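Local coordinates for protein polyketide synthase type I (Bacillus amyloliquefaciens, PDB 5KKU) that forms the N-terminal dehydratase domain of a modular polyketide synthase from the difficidin assembly line, where it probably removes water from carrier-bound intermediates, at residues A[30-43]-A[55-68]. Sequence-based numbering, arbitrary orientation.
Sequences IRVLPGVTLIDMLY and IELRQIIFKQPVVT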
# COMPACT_ATOMS: atom_id res chain seq x y z
N ILE A 30 -17.90 0.11 -4.48
CA ILE A 30 -17.72 -1.17 -3.84
C ILE A 30 -16.56 -1.10 -2.85
O ILE A 30 -15.56 -0.56 -3.16
CB ILE A 30 -17.53 -2.29 -4.85
CG1 ILE A 30 -18.76 -2.46 -5.71
CG2 ILE A 30 -17.16 -3.56 -4.17
CD1 ILE A 30 -18.44 -3.01 -7.05
N ARG A 31 -16.74 -1.67 -1.67
CA ARG A 31 -15.70 -1.66 -0.64
C ARG A 31 -14.66 -2.74 -0.92
O ARG A 31 -14.97 -3.92 -0.98
CB ARG A 31 -16.31 -1.86 0.74
CG ARG A 31 -17.32 -0.79 1.14
CD ARG A 31 -17.79 -0.98 2.57
NE ARG A 31 -18.97 -0.18 2.87
CZ ARG A 31 -19.44 0.04 4.10
NH1 ARG A 31 -18.82 -0.49 5.15
NH2 ARG A 31 -20.52 0.78 4.27
N VAL A 32 -13.41 -2.31 -1.08
CA VAL A 32 -12.31 -3.24 -1.34
C VAL A 32 -11.17 -3.03 -0.35
O VAL A 32 -11.14 -2.05 0.39
CB VAL A 32 -11.77 -3.07 -2.77
CG1 VAL A 32 -10.66 -4.08 -3.04
CG2 VAL A 32 -12.89 -3.23 -3.78
N LEU A 33 -10.22 -3.97 -0.34
CA LEU A 33 -9.08 -3.89 0.56
C LEU A 33 -7.81 -3.53 -0.20
O LEU A 33 -7.34 -4.29 -1.05
CB LEU A 33 -8.89 -5.22 1.29
CG LEU A 33 -7.81 -5.24 2.38
CD1 LEU A 33 -7.95 -4.04 3.30
CD2 LEU A 33 -7.88 -6.54 3.18
N PRO A 34 -7.24 -2.30 0.14
CA PRO A 34 -6.01 -1.98 -0.62
C PRO A 34 -4.97 -3.10 -0.51
O PRO A 34 -4.77 -3.66 0.57
CB PRO A 34 -5.49 -0.72 0.07
CG PRO A 34 -6.71 -0.02 0.51
CD PRO A 34 -7.52 -1.13 1.08
N GLY A 35 -4.32 -3.42 -1.63
CA GLY A 35 -3.31 -4.46 -1.65
C GLY A 35 -2.17 -4.18 -0.70
O GLY A 35 -1.61 -5.10 -0.10
N VAL A 36 -1.82 -2.91 -0.56
CA VAL A 36 -0.74 -2.51 0.31
C VAL A 36 -1.08 -2.61 1.78
O VAL A 36 -0.24 -2.70 2.58
CB VAL A 36 -0.19 -1.11 -0.01
CG1 VAL A 36 0.58 -1.11 -1.28
CG2 VAL A 36 -1.25 -0.03 0.01
N THR A 37 -2.33 -2.55 2.12
CA THR A 37 -2.79 -2.83 3.44
C THR A 37 -2.19 -4.13 4.02
O THR A 37 -1.90 -4.20 5.18
CB THR A 37 -4.33 -2.95 3.43
OG1 THR A 37 -4.90 -1.70 3.12
CG2 THR A 37 -4.86 -3.40 4.70
N LEU A 38 -2.04 -5.15 3.19
CA LEU A 38 -1.51 -6.43 3.58
C LEU A 38 -0.07 -6.39 4.04
O LEU A 38 0.36 -7.23 4.77
CB LEU A 38 -1.71 -7.47 2.50
CG LEU A 38 -3.13 -7.60 1.97
CD1 LEU A 38 -3.12 -8.40 0.73
CD2 LEU A 38 -4.11 -8.18 2.95
N ILE A 39 0.66 -5.39 3.62
CA ILE A 39 2.00 -5.18 4.09
C ILE A 39 2.01 -5.00 5.62
O ILE A 39 2.82 -5.57 6.31
CB ILE A 39 2.71 -4.00 3.37
CG1 ILE A 39 3.11 -4.38 1.96
CG2 ILE A 39 3.94 -3.54 4.12
CD1 ILE A 39 3.49 -3.26 1.06
N ASP A 40 1.06 -4.22 6.14
CA ASP A 40 0.90 -4.03 7.58
C ASP A 40 0.56 -5.33 8.25
O ASP A 40 1.03 -5.63 9.29
CB ASP A 40 -0.16 -3.00 7.90
CG ASP A 40 -0.54 -2.96 9.36
OD1 ASP A 40 0.14 -2.42 10.19
OD2 ASP A 40 -1.54 -3.52 9.68
N MET A 41 -0.32 -6.10 7.67
CA MET A 41 -0.73 -7.36 8.26
C MET A 41 0.44 -8.28 8.47
O MET A 41 0.54 -8.86 9.49
CB MET A 41 -1.86 -8.00 7.43
CG MET A 41 -2.28 -9.43 7.66
SD MET A 41 -3.74 -9.91 6.76
CE MET A 41 -4.78 -8.63 7.26
N LEU A 42 1.30 -8.40 7.48
CA LEU A 42 2.46 -9.25 7.56
C LEU A 42 3.41 -8.83 8.66
O LEU A 42 3.90 -9.64 9.35
CB LEU A 42 3.19 -9.31 6.24
CG LEU A 42 2.80 -10.48 5.38
CD1 LEU A 42 1.46 -10.29 4.78
CD2 LEU A 42 3.84 -10.71 4.33
N TYR A 43 3.61 -7.55 8.80
CA TYR A 43 4.45 -7.02 9.84
C TYR A 43 3.86 -7.25 11.23
O TYR A 43 4.60 -7.50 12.11
CB TYR A 43 4.73 -5.54 9.60
CG TYR A 43 5.97 -5.28 8.79
CD1 TYR A 43 7.20 -5.29 9.36
CD2 TYR A 43 5.89 -5.04 7.44
CE1 TYR A 43 8.31 -5.05 8.61
CE2 TYR A 43 7.00 -4.80 6.70
CZ TYR A 43 8.20 -4.79 7.31
OH TYR A 43 9.28 -4.58 6.59
N ILE A 55 12.03 -7.41 10.05
CA ILE A 55 12.01 -8.12 8.78
C ILE A 55 11.51 -7.25 7.63
O ILE A 55 10.85 -6.24 7.84
CB ILE A 55 11.15 -9.39 8.86
CG1 ILE A 55 9.68 -9.03 9.05
CG2 ILE A 55 11.64 -10.30 9.98
CD1 ILE A 55 8.99 -8.57 7.79
N GLU A 56 11.84 -7.67 6.41
CA GLU A 56 11.43 -6.95 5.22
C GLU A 56 10.70 -7.89 4.26
O GLU A 56 10.57 -9.08 4.53
CB GLU A 56 12.64 -6.32 4.53
CG GLU A 56 13.59 -7.33 3.90
CD GLU A 56 14.91 -6.71 3.49
OE1 GLU A 56 15.31 -5.70 4.11
OE2 GLU A 56 15.54 -7.23 2.55
N LEU A 57 10.24 -7.34 3.14
CA LEU A 57 9.55 -8.10 2.16
C LEU A 57 10.10 -7.94 0.77
O LEU A 57 10.52 -6.90 0.39
CB LEU A 57 8.07 -7.79 2.20
CG LEU A 57 7.40 -7.71 3.53
CD1 LEU A 57 6.07 -7.05 3.44
CD2 LEU A 57 7.25 -9.06 4.18
N ARG A 58 10.11 -8.99 -0.00
CA ARG A 58 10.60 -8.94 -1.35
C ARG A 58 9.68 -9.68 -2.32
O ARG A 58 8.96 -10.52 -1.93
CB ARG A 58 12.00 -9.51 -1.44
CG ARG A 58 12.94 -8.97 -0.40
CD ARG A 58 14.33 -9.43 -0.69
NE ARG A 58 15.27 -9.05 0.34
CZ ARG A 58 16.40 -9.68 0.57
NH1 ARG A 58 16.73 -10.71 -0.16
NH2 ARG A 58 17.20 -9.27 1.52
N GLN A 59 9.79 -9.39 -3.59
CA GLN A 59 9.00 -10.01 -4.62
C GLN A 59 7.54 -10.12 -4.27
O GLN A 59 6.93 -11.12 -4.44
CB GLN A 59 9.56 -11.36 -5.02
CG GLN A 59 11.04 -11.38 -5.31
CD GLN A 59 11.46 -10.39 -6.36
OE1 GLN A 59 11.03 -10.47 -7.47
NE2 GLN A 59 12.31 -9.47 -6.00
N ILE A 60 6.94 -9.04 -3.84
CA ILE A 60 5.53 -8.98 -3.55
C ILE A 60 4.68 -9.01 -4.78
O ILE A 60 4.95 -8.35 -5.73
CB ILE A 60 5.22 -7.72 -2.76
CG1 ILE A 60 6.07 -7.69 -1.52
CG2 ILE A 60 3.76 -7.64 -2.42
CD1 ILE A 60 5.94 -6.44 -0.73
N ILE A 61 3.62 -9.76 -4.76
CA ILE A 61 2.68 -9.76 -5.84
C ILE A 61 1.28 -9.60 -5.31
O ILE A 61 0.88 -10.36 -4.53
CB ILE A 61 2.71 -11.06 -6.64
CG1 ILE A 61 4.10 -11.39 -7.09
CG2 ILE A 61 1.80 -10.98 -7.83
CD1 ILE A 61 4.25 -12.77 -7.68
N PHE A 62 0.58 -8.60 -5.78
CA PHE A 62 -0.77 -8.37 -5.37
C PHE A 62 -1.72 -9.02 -6.34
O PHE A 62 -1.67 -8.80 -7.52
CB PHE A 62 -1.07 -6.88 -5.27
CG PHE A 62 -0.22 -6.12 -4.30
CD1 PHE A 62 -0.31 -6.35 -2.97
CD2 PHE A 62 0.59 -5.15 -4.72
CE1 PHE A 62 0.44 -5.65 -2.09
CE2 PHE A 62 1.35 -4.45 -3.85
CZ PHE A 62 1.27 -4.70 -2.53
N LYS A 63 -2.58 -9.87 -5.84
CA LYS A 63 -3.44 -10.65 -6.67
C LYS A 63 -4.93 -10.94 -6.79
O LYS A 63 -5.40 -11.21 -7.85
CB LYS A 63 -3.30 -12.12 -6.37
CG LYS A 63 -1.86 -12.59 -6.40
CD LYS A 63 -1.70 -14.09 -6.46
CE LYS A 63 -0.33 -14.51 -6.03
NZ LYS A 63 -0.16 -15.92 -5.65
N GLN A 64 -5.72 -10.71 -5.86
CA GLN A 64 -7.14 -10.65 -5.99
C GLN A 64 -7.48 -9.59 -4.91
O GLN A 64 -6.97 -9.66 -3.86
CB GLN A 64 -7.89 -11.94 -5.86
CG GLN A 64 -9.24 -11.96 -6.47
CD GLN A 64 -9.26 -12.05 -7.96
OE1 GLN A 64 -8.83 -11.17 -8.61
NE2 GLN A 64 -9.79 -13.10 -8.49
N PRO A 65 -8.31 -8.62 -5.21
CA PRO A 65 -8.69 -7.64 -4.22
C PRO A 65 -9.59 -8.23 -3.15
O PRO A 65 -10.37 -9.04 -3.50
CB PRO A 65 -9.44 -6.61 -5.05
CG PRO A 65 -10.01 -7.35 -6.15
CD PRO A 65 -8.97 -8.36 -6.49
N VAL A 66 -9.41 -7.92 -1.89
CA VAL A 66 -10.33 -8.32 -0.85
C VAL A 66 -11.54 -7.39 -0.85
O VAL A 66 -11.43 -6.26 -0.49
CB VAL A 66 -9.67 -8.35 0.53
CG1 VAL A 66 -10.68 -8.48 1.64
CG2 VAL A 66 -8.64 -9.44 0.64
N VAL A 67 -12.68 -7.88 -1.30
CA VAL A 67 -13.92 -7.13 -1.37
C VAL A 67 -14.91 -7.56 -0.29
O VAL A 67 -15.17 -8.70 -0.14
CB VAL A 67 -14.55 -7.27 -2.75
CG1 VAL A 67 -15.97 -6.76 -2.81
CG2 VAL A 67 -13.71 -6.56 -3.77
N THR A 68 -15.54 -6.60 0.36
CA THR A 68 -16.58 -6.88 1.33
C THR A 68 -17.94 -6.46 0.89
O THR A 68 -18.08 -5.71 -0.01
CB THR A 68 -16.29 -6.32 2.73
OG1 THR A 68 -16.41 -4.91 2.73
CG2 THR A 68 -14.96 -6.65 3.14
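With CG1 of I55 set between its backbone N and carbonyl carbon (chi1 67°) and CD1 folded back by chi2 of 78°, the methyl tip lies over one face of the Y43 ring, a CH-pi contact of 4.0 Å from I55 CD1 to the ring centroid. Helix 37-49 is the central helix of the N-terminal hotdog fold, and here it packs against strand 55-62 of the sheet wrapped round it; the axes of 37-43 and 55-58 come within 9.9 Å at their closest, with an angle of 140° between their directions. The Y43 hydroxyl reaches the strand backbone, donating to I55 O at 2.6 Å, in the carbonyl plane on a lone pair, while the amide of M229 also bonds to OH. The tyrosine end is thus tied to both strand 55-62 and its neighbour 219-229. L57 points toward the helix and splits its branches, CD1 meeting I39 CG2 and Y43 CE2, CD2 meeting L42 CD2 at 3.8 Å. Farther along, the F62 ring reaches G35 and V36, with its CZ 3.9 Å from V36 CG1 and I39 CD1 at the ring's edge. V36 also approaches D198, the predicted proton donor, so this packing borders the probable active site.

Ahead of the helix in the chain, the short strand 30-33 pairs weakly and antiparallel with 66-67. V32 and V67 form a non-hydrogen-bonded pair, their CG2 methyls tightly packed at 3.4 Å, and V32 CG1 presses on P65 CB; L293 of helix 286-297 touches V32 as well. L33 CD2 runs alongside the V66 side chain, against its CB and CG1. At T68, OG1 bonds to H17 ND1 and N donates to R31 O at 3.1 Å.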